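Local coordinates for protein Adenylate/guanylate cyclase/hydrolase, alpha/beta fold family (Ruegeria pomeroyi, PDB 3MR7) that may act as an adenylate cyclase, this chain being the class III nucleotide cyclase-type catalytic domain of a longer protein that also carries an alpha/beta-hydrolase family region, at residues R32-R37 with R93-R97. Residues are numbered along the deposited sequence; the frame is centred on the assembly and turned at random.
Sequences RQKLYR and RIQYR
I94 reaches from the run leading into strand 96-107 to the flank of helix 27-47, where it meets R32, Q33 and Y36. Followed outward, its CB faces the rim of the Y36 ring, 4.5 Å from CE2 of Y36 and near the ring plane. CG1 lies beside the backbone N of I94 and anti to its carbonyl carbon (chi1 -65°), on the branch directed at R32; it sits over one face of the R32 guanidinium group, offset toward its rim, with NE of R32 at 4.2 Å. The terminal CD1 settles against the helix, 3.6 Å from CB of R32 and equally far from the backbone N of Q33. The R32 and I94 side chains run past one another in opposite directions.

Two residues on, Y96 sends its phenol across to the same helix, against Y36: its OH stands 3.8 Å from CB of Y36, and its CE2 packs on that methylene at 4.4 Å. M81 of helix 67-84 touches I94, Y96 and Y36, and L21 of the second subunit packs on Y96, so these side chains lie between helices 27-47 and 67-84 and border the second subunit.

The polar rim converges on E85, whose OE2 forms a salt bridge with NE of R32 and is hydrogen-bonded to OH of Y36, while its OE1 is hydrogen-bonded by the backbone N of I94. Within the cyclase-type domain, therefore, one carboxylate ties both segments together beside an apolar filling, and its negative charge probably offsets the positive charge of R32.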
loop_
_atom_site.group_PDB
_atom_site.type_symbol
_atom_site.label_atom_id
_atom_site.label_comp_id
_atom_site.label_asym_id
_atom_site.label_seq_id
_atom_site.Cartn_x
_atom_site.Cartn_y
_atom_site.Cartn_z
ATOM N N ARG A 32 -2.985 17.225 11.607
ATOM C CA ARG A 32 -1.645 17.500 11.135
ATOM C C ARG A 32 -1.615 17.354 9.618
ATOM O O ARG A 32 -1.149 18.249 8.922
ATOM C CB ARG A 32 -0.637 16.547 11.769
ATOM C CG ARG A 32 0.358 17.201 12.716
ATOM C CD ARG A 32 1.800 16.764 12.419
ATOM N NE ARG A 32 2.353 15.519 13.006
ATOM C CZ ARG A 32 1.795 14.714 13.913
ATOM N NH1 ARG A 32 2.460 13.628 14.325
ATOM N NH2 ARG A 32 0.589 14.954 14.406
ATOM N N GLN A 33 -2.125 16.241 9.094
ATOM C CA GLN A 33 -2.028 16.015 7.655
ATOM C C GLN A 33 -2.838 17.059 6.905
ATOM O O GLN A 33 -2.406 17.538 5.852
ATOM C CB GLN A 33 -2.374 14.572 7.238
ATOM C CG GLN A 33 -3.713 14.387 6.570
ATOM C CD GLN A 33 -3.709 14.707 5.081
ATOM O OE1 GLN A 33 -4.772 14.797 4.472
ATOM N NE2 GLN A 33 -2.534 14.899 4.499
ATOM N N LYS A 34 -3.983 17.444 7.456
ATOM C CA LYS A 34 -4.728 18.530 6.852
ATOM C C LYS A 34 -3.842 19.779 6.740
ATOM O O LYS A 34 -3.845 20.467 5.717
ATOM C CB LYS A 34 -5.988 18.829 7.651
ATOM C CG LYS A 34 -7.172 17.950 7.339
ATOM C CD LYS A 34 -8.246 18.224 8.385
ATOM C CE LYS A 34 -9.646 17.962 7.860
ATOM N NZ LYS A 34 -10.522 19.163 8.096
ATOM N N LEU A 35 -3.076 20.050 7.790
ATOM C CA LEU A 35 -2.117 21.157 7.798
ATOM C C LEU A 35 -1.041 21.053 6.733
ATOM O O LEU A 35 -0.783 22.009 6.026
ATOM C CB LEU A 35 -1.392 21.258 9.131
ATOM C CG LEU A 35 -0.432 22.428 9.056
ATOM C CD1 LEU A 35 -1.233 23.679 8.730
ATOM C CD2 LEU A 35 0.321 22.583 10.332
ATOM N N TYR A 36 -0.386 19.899 6.656
ATOM C CA TYR A 36 0.691 19.680 5.683
ATOM C C TYR A 36 0.179 19.813 4.258
ATOM O O TYR A 36 0.805 20.468 3.416
ATOM C CB TYR A 36 1.359 18.310 5.872
ATOM C CG TYR A 36 2.201 18.165 7.122
ATOM C CD1 TYR A 36 2.911 19.238 7.654
ATOM C CD2 TYR A 36 2.290 16.948 7.767
ATOM C CE1 TYR A 36 3.696 19.085 8.785
ATOM C CE2 TYR A 36 3.056 16.789 8.898
ATOM C CZ TYR A 36 3.765 17.843 9.397
ATOM O OH TYR A 36 4.529 17.632 10.527
ATOM N N ARG A 37 -0.966 19.196 3.986
ATOM C CA ARG A 37 -1.591 19.364 2.684
ATOM C C ARG A 37 -1.690 20.845 2.335
ATOM O O ARG A 37 -1.486 21.231 1.197
ATOM C CB ARG A 37 -2.984 18.736 2.663
ATOM C CG ARG A 37 -3.833 19.208 1.510
ATOM C CD ARG A 37 -3.457 18.539 0.208
ATOM N NE ARG A 37 -4.565 17.741 -0.286
ATOM C CZ ARG A 37 -5.354 18.095 -1.287
ATOM N NH1 ARG A 37 -5.137 19.230 -1.930
ATOM N NH2 ARG A 37 -6.349 17.305 -1.653
ATOM N N ARG A 93 5.033 9.098 13.240
ATOM C CA ARG A 93 5.200 10.123 12.222
ATOM C C ARG A 93 4.202 9.979 11.060
ATOM O O ARG A 93 3.752 8.879 10.721
ATOM C CB ARG A 93 6.632 10.110 11.700
ATOM C CG ARG A 93 7.650 10.597 12.712
ATOM C CD ARG A 93 9.046 10.482 12.150
ATOM N NE ARG A 93 10.048 10.654 13.192
ATOM C CZ ARG A 93 11.282 10.180 13.112
ATOM N NH1 ARG A 93 11.661 9.491 12.044
ATOM N NH2 ARG A 93 12.133 10.384 14.099
ATOM N N ILE A 94 3.841 11.104 10.463
ATOM C CA ILE A 94 3.010 11.084 9.275
ATOM C C ILE A 94 3.968 10.949 8.114
ATOM O O ILE A 94 4.949 11.666 8.045
ATOM C CB ILE A 94 2.215 12.405 9.120
ATOM C CG1 ILE A 94 1.213 12.554 10.260
ATOM C CG2 ILE A 94 1.526 12.485 7.762
ATOM C CD1 ILE A 94 0.098 13.559 9.998
ATOM N N GLN A 95 3.722 10.018 7.215
ATOM C CA GLN A 95 4.531 9.981 6.010
ATOM C C GLN A 95 3.688 9.766 4.792
ATOM O O GLN A 95 2.758 8.955 4.806
ATOM C CB GLN A 95 5.548 8.863 6.062
ATOM C CG GLN A 95 6.563 8.976 7.140
ATOM C CD GLN A 95 7.418 7.708 7.219
ATOM O OE1 GLN A 95 6.924 6.621 7.549
ATOM N NE2 GLN A 95 8.688 7.835 6.884
ATOM N N TYR A 96 4.032 10.464 3.724
ATOM C CA TYR A 96 3.367 10.215 2.461
ATOM C C TYR A 96 4.094 9.147 1.610
ATOM O O TYR A 96 5.264 8.853 1.850
ATOM C CB TYR A 96 3.210 11.527 1.727
ATOM C CG TYR A 96 2.295 12.490 2.449
ATOM C CD1 TYR A 96 0.921 12.298 2.459
ATOM C CD2 TYR A 96 2.803 13.590 3.114
ATOM C CE1 TYR A 96 0.086 13.180 3.115
ATOM C CE2 TYR A 96 1.998 14.461 3.765
ATOM C CZ TYR A 96 0.637 14.271 3.770
ATOM O OH TYR A 96 -0.165 15.176 4.448
ATOM N N ARG A 97 3.380 8.528 0.669
ATOM C CA ARG A 97 3.997 7.698 -0.386
ATOM C C ARG A 97 3.791 8.451 -1.691
ATOM O O ARG A 97 2.775 9.122 -1.853
ATOM C CB ARG A 97 3.329 6.314 -0.479
ATOM C CG ARG A 97 3.681 5.351 0.647
ATOM C CD ARG A 97 3.205 3.995 0.291
ATOM N NE ARG A 97 1.806 4.094 -0.058
ATOM C CZ ARG A 97 0.826 3.825 0.787
ATOM N NH1 ARG A 97 1.122 3.397 2.002
ATOM N NH2 ARG A 97 -0.442 3.984 0.423
#